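Local coordinates for nidogen (Mus musculus, PDB 1NPE), which probably links components of basement membranes, its YWTD beta-propeller domain offering a docking surface for laminin, at residues A[208-220]-A[251-263]. Residues are numbered along the deposited sequence; the frame is centred on the assembly and turned at random.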
loop_
_atom_site.group_PDB
_atom_site.type_symbol
_atom_site.label_atom_id
_atom_site.label_comp_id
_atom_site.label_asym_id
_atom_site.label_seq_id
_atom_site.Cartn_x
_atom_site.Cartn_y
_atom_site.Cartn_z
ATOM N N LEU A 208 11.897 12.749 9.009
ATOM C CA LEU A 208 11.749 11.513 8.240
ATOM C C LEU A 208 11.429 11.848 6.781
ATOM O O LEU A 208 10.405 12.462 6.482
ATOM C CB LEU A 208 10.687 10.588 8.855
ATOM C CG LEU A 208 11.035 9.897 10.184
ATOM C CD1 LEU A 208 11.088 10.907 11.329
ATOM C CD2 LEU A 208 10.007 8.807 10.487
ATOM N N GLN A 209 12.323 11.447 5.883
ATOM C CA GLN A 209 12.194 11.728 4.453
ATOM C C GLN A 209 10.949 11.173 3.752
ATOM O O GLN A 209 10.111 11.939 3.283
ATOM C CB GLN A 209 13.468 11.288 3.730
ATOM C CG GLN A 209 14.740 11.870 4.338
ATOM C CD GLN A 209 15.444 12.844 3.410
ATOM O OE1 GLN A 209 15.021 13.991 3.253
ATOM N NE2 GLN A 209 16.527 12.391 2.792
ATOM N N TYR A 210 10.841 9.854 3.642
ATOM C CA TYR A 210 9.676 9.245 3.010
ATOM C C TYR A 210 9.464 7.843 3.537
ATOM O O TYR A 210 9.685 6.854 2.834
ATOM C CB TYR A 210 9.785 9.221 1.476
ATOM C CG TYR A 210 8.416 9.220 0.818
ATOM C CD1 TYR A 210 7.853 10.404 0.339
ATOM C CD2 TYR A 210 7.647 8.056 0.760
ATOM C CE1 TYR A 210 6.556 10.432 -0.172
ATOM C CE2 TYR A 210 6.350 8.074 0.252
ATOM C CZ TYR A 210 5.811 9.263 -0.206
ATOM O OH TYR A 210 4.525 9.294 -0.664
ATOM N N PRO A 211 9.007 7.743 4.790
ATOM C CA PRO A 211 8.747 6.475 5.471
ATOM C C PRO A 211 7.604 5.713 4.828
ATOM O O PRO A 211 6.600 6.310 4.441
ATOM C CB PRO A 211 8.315 6.915 6.872
ATOM C CG PRO A 211 8.736 8.315 6.994
ATOM C CD PRO A 211 8.592 8.878 5.626
ATOM N N PHE A 212 7.757 4.397 4.733
ATOM C CA PHE A 212 6.706 3.551 4.192
ATOM C C PHE A 212 6.136 2.612 5.255
ATOM O O PHE A 212 4.920 2.473 5.378
ATOM C CB PHE A 212 7.186 2.713 3.009
ATOM C CG PHE A 212 6.138 1.772 2.504
ATOM C CD1 PHE A 212 5.135 2.230 1.653
ATOM C CD2 PHE A 212 6.086 0.451 2.957
ATOM C CE1 PHE A 212 4.093 1.395 1.268
ATOM C CE2 PHE A 212 5.050 -0.388 2.576
ATOM C CZ PHE A 212 4.048 0.086 1.731
ATOM N N ALA A 213 7.015 1.900 5.956
ATOM C CA ALA A 213 6.580 0.969 6.986
ATOM C C ALA A 213 7.443 1.112 8.223
ATOM O O ALA A 213 8.554 1.643 8.164
ATOM C CB ALA A 213 6.632 -0.458 6.474
ATOM N N VAL A 214 6.939 0.605 9.340
ATOM C CA VAL A 214 7.670 0.698 10.584
ATOM C C VAL A 214 7.319 -0.460 11.494
ATOM O O VAL A 214 6.241 -1.055 11.386
ATOM C CB VAL A 214 7.347 2.019 11.312
ATOM C CG1 VAL A 214 5.895 2.017 11.807
ATOM C CG2 VAL A 214 8.320 2.259 12.449
ATOM N N THR A 215 8.266 -0.798 12.356
ATOM C CA THR A 215 8.098 -1.853 13.337
ATOM C C THR A 215 8.919 -1.410 14.542
ATOM O O THR A 215 9.747 -0.497 14.440
ATOM C CB THR A 215 8.579 -3.238 12.811
ATOM O OG1 THR A 215 8.214 -4.256 13.751
ATOM C CG2 THR A 215 10.092 -3.264 12.614
ATOM N N SER A 216 8.667 -2.017 15.691
ATOM C CA SER A 216 9.400 -1.628 16.881
ATOM C C SER A 216 10.001 -2.782 17.661
ATOM O O SER A 216 9.560 -3.929 17.560
ATOM C CB SER A 216 8.517 -0.774 17.801
ATOM O OG SER A 216 7.365 -1.478 18.242
ATOM N N TYR A 217 11.055 -2.452 18.401
ATOM C CA TYR A 217 11.757 -3.392 19.259
ATOM C C TYR A 217 12.210 -2.585 20.472
ATOM O O TYR A 217 13.292 -1.985 20.467
ATOM C CB TYR A 217 12.963 -4.018 18.547
ATOM C CG TYR A 217 13.540 -5.193 19.305
ATOM C CD1 TYR A 217 12.717 -6.239 19.726
ATOM C CD2 TYR A 217 14.888 -5.232 19.663
ATOM C CE1 TYR A 217 13.212 -7.286 20.489
ATOM C CE2 TYR A 217 15.399 -6.287 20.434
ATOM C CZ TYR A 217 14.548 -7.307 20.845
ATOM O OH TYR A 217 15.018 -8.336 21.635
ATOM N N GLY A 218 11.336 -2.523 21.475
ATOM C CA GLY A 218 11.624 -1.787 22.694
ATOM C C GLY A 218 11.535 -0.281 22.517
ATOM O O GLY A 218 10.477 0.261 22.170
ATOM N N LYS A 219 12.657 0.390 22.759
ATOM C CA LYS A 219 12.758 1.845 22.636
ATOM C C LYS A 219 13.098 2.293 21.204
ATOM O O LYS A 219 12.974 3.473 20.870
ATOM C CB LYS A 219 13.823 2.372 23.610
ATOM C CG LYS A 219 15.129 1.569 23.592
ATOM C CD LYS A 219 16.243 2.245 24.384
ATOM C CE LYS A 219 15.886 2.428 25.857
ATOM N NZ LYS A 219 16.936 3.216 26.582
ATOM N N ASN A 220 13.521 1.346 20.369
ATOM C CA ASN A 220 13.897 1.633 18.984
ATOM C C ASN A 220 12.821 1.406 17.920
ATOM O O ASN A 220 12.040 0.455 17.987
ATOM C CB ASN A 220 15.138 0.818 18.596
ATOM C CG ASN A 220 16.441 1.507 18.959
ATOM O OD1 ASN A 220 16.464 2.471 19.721
ATOM N ND2 ASN A 220 17.541 1.011 18.401
ATOM N N THR A 251 16.721 -1.101 -4.571
ATOM C CA THR A 251 15.347 -1.071 -5.072
ATOM C C THR A 251 14.402 -0.624 -3.940
ATOM O O THR A 251 14.808 -0.536 -2.782
ATOM C CB THR A 251 14.896 -2.444 -5.649
ATOM O OG1 THR A 251 14.824 -3.418 -4.603
ATOM C CG2 THR A 251 15.871 -2.930 -6.703
ATOM N N ARG A 252 13.160 -0.310 -4.290
ATOM C CA ARG A 252 12.160 0.159 -3.329
ATOM C C ARG A 252 11.916 -0.806 -2.156
ATOM O O ARG A 252 11.601 -1.978 -2.356
ATOM C CB ARG A 252 10.840 0.412 -4.057
ATOM C CG ARG A 252 9.923 1.425 -3.400
ATOM C CD ARG A 252 10.426 2.824 -3.634
ATOM N NE ARG A 252 9.424 3.674 -4.266
ATOM C CZ ARG A 252 9.637 4.939 -4.620
ATOM N NH1 ARG A 252 10.817 5.507 -4.401
ATOM N NH2 ARG A 252 8.670 5.638 -5.195
ATOM N N LEU A 253 12.102 -0.308 -0.940
ATOM C CA LEU A 253 11.875 -1.098 0.265
ATOM C C LEU A 253 10.407 -0.980 0.675
ATOM O O LEU A 253 9.824 0.090 0.559
ATOM C CB LEU A 253 12.743 -0.580 1.415
ATOM C CG LEU A 253 14.267 -0.625 1.283
ATOM C CD1 LEU A 253 14.870 -0.295 2.629
ATOM C CD2 LEU A 253 14.710 -2.005 0.867
ATOM N N TYR A 254 9.819 -2.066 1.172
ATOM C CA TYR A 254 8.427 -2.024 1.597
ATOM C C TYR A 254 8.209 -2.363 3.077
ATOM O O TYR A 254 8.773 -1.704 3.949
ATOM C CB TYR A 254 7.558 -2.879 0.667
ATOM C CG TYR A 254 7.573 -2.358 -0.756
ATOM C CD1 TYR A 254 7.001 -1.122 -1.070
ATOM C CD2 TYR A 254 8.214 -3.064 -1.778
ATOM C CE1 TYR A 254 7.072 -0.598 -2.360
ATOM C CE2 TYR A 254 8.289 -2.548 -3.075
ATOM C CZ TYR A 254 7.720 -1.316 -3.356
ATOM O OH TYR A 254 7.830 -0.775 -4.616
ATOM N N GLY A 255 7.376 -3.363 3.357
ATOM C CA GLY A 255 7.091 -3.744 4.728
ATOM C C GLY A 255 8.297 -4.160 5.547
ATOM O O GLY A 255 9.333 -4.555 5.009
ATOM N N ILE A 256 8.141 -4.098 6.861
ATOM C CA ILE A 256 9.204 -4.454 7.785
ATOM C C ILE A 256 8.593 -5.034 9.057
ATOM O O ILE A 256 7.569 -4.551 9.544
ATOM C CB ILE A 256 10.084 -3.218 8.118
ATOM C CG1 ILE A 256 11.345 -3.632 8.869
ATOM C CG2 ILE A 256 9.295 -2.197 8.911
ATOM C CD1 ILE A 256 12.368 -2.513 8.976
ATOM N N THR A 257 9.216 -6.082 9.579
ATOM C CA THR A 257 8.736 -6.730 10.786
ATOM C C THR A 257 9.907 -7.351 11.542
ATOM O O THR A 257 10.997 -7.523 10.990
ATOM C CB THR A 257 7.668 -7.802 10.446
ATOM O OG1 THR A 257 7.078 -8.296 11.652
ATOM C CG2 THR A 257 8.280 -8.960 9.664
ATOM N N ILE A 258 9.695 -7.647 12.818
ATOM C CA ILE A 258 10.742 -8.243 13.631
ATOM C C ILE A 258 10.420 -9.673 14.033
ATOM O O ILE A 258 9.350 -9.955 14.567
ATOM C CB ILE A 258 11.034 -7.387 14.880
ATOM C CG1 ILE A 258 11.676 -6.074 14.445
ATOM C CG2 ILE A 258 11.967 -8.122 15.838
ATOM C CD1 ILE A 258 12.115 -5.202 15.573
ATOM N N ALA A 259 11.351 -10.576 13.741
ATOM C CA ALA A 259 11.196 -11.985 14.074
ATOM C C ALA A 259 11.718 -12.234 15.480
ATOM O O ALA A 259 12.922 -12.351 15.688
ATOM C CB ALA A 259 11.949 -12.849 13.075
ATOM N N LEU A 260 10.810 -12.289 16.446
ATOM C CA LEU A 260 11.180 -12.526 17.839
ATOM C C LEU A 260 11.449 -14.003 18.093
ATOM O O LEU A 260 10.833 -14.867 17.466
ATOM C CB LEU A 260 10.075 -12.027 18.772
ATOM C CG LEU A 260 9.847 -10.515 18.795
ATOM C CD1 LEU A 260 8.613 -10.177 19.607
ATOM C CD2 LEU A 260 11.078 -9.812 19.353
ATOM N N SER A 261 12.370 -14.283 19.015
ATOM C CA SER A 261 12.739 -15.659 19.363
ATOM C C SER A 261 11.663 -16.349 20.191
ATOM O O SER A 261 11.665 -17.574 20.329
ATOM C CB SER A 261 14.077 -15.687 20.112
ATOM O OG SER A 261 14.061 -14.824 21.239
ATOM N N GLN A 262 10.761 -15.551 20.750
ATOM C CA GLN A 262 9.651 -16.049 21.559
ATOM C C GLN A 262 8.609 -14.933 21.670
ATOM O O GLN A 262 8.924 -13.763 21.439
ATOM C CB GLN A 262 10.128 -16.463 22.957
ATOM C CG GLN A 262 10.650 -15.316 23.806
ATOM C CD GLN A 262 10.823 -15.689 25.272
ATOM O OE1 GLN A 262 10.479 -16.800 25.693
ATOM N NE2 GLN A 262 11.348 -14.753 26.059
ATOM N N CYS A 263 7.376 -15.295 22.021
ATOM C CA CYS A 263 6.297 -14.318 22.149
ATOM C C CYS A 263 6.500 -13.318 23.293
ATOM O O CYS A 263 7.263 -13.631 24.234
ATOM C CB CYS A 263 4.945 -15.031 22.296
ATOM S SG CYS A 263 4.450 -16.019 20.843
#
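Strands 211-217 and 256-259 run side by side in nearly the same direction, their short axes 22° apart and approaching to 5.8 Å, with A213 abreast of G255 and T215 abreast of T257, yet no hydrogen bond joins them; side chains packed on one another and on the facing backbone fill the gap. At one end the edge of the Y254 ring meets a face of F212 in a T-shaped pair, planes at 82°, with Y254 CD1 above the centre of the F212 ring. F212 is swung into this place with CG anti to its backbone nitrogen (chi1 176°), and its CD2 also rests 3.5 Å from the carbonyl carbon C of Y254. Where the chains draw closer, small groups suffice: A213 CB rests directly on the G255 backbone, 3.7 Å from G255 CA. I256 then sends CG2 against the main chain of A213 and V214, 3.7 Å from V214 N. T215 enters between the two isoleucines, its methyl CG2 touching I256 CG2 at 3.9 Å and I258 CG1 at 3.7 Å. Farther along, I258 reaches across with CD1 to press on Y217 CB, a tight 3.3 Å, while L260 CD2 approaches Y217 CE1 at 3.5 Å. The Y217 hydroxyl looks elsewhere, to a hydrogen bond with R19. T224 OG1, on the strand next to 211-217, ties the two segments together, hydrogen-bonded to both A213 N and Y254 O. Each of these strands is an outermost member of its own four-stranded antiparallel sheet, 256-259 completing the sheet begun by strand 2-8. Such side-by-side packing of innermost strands from successive blades is characteristic of the six-bladed YWTD beta-propeller, here at the junction of the last blade with the one closed by both chain ends.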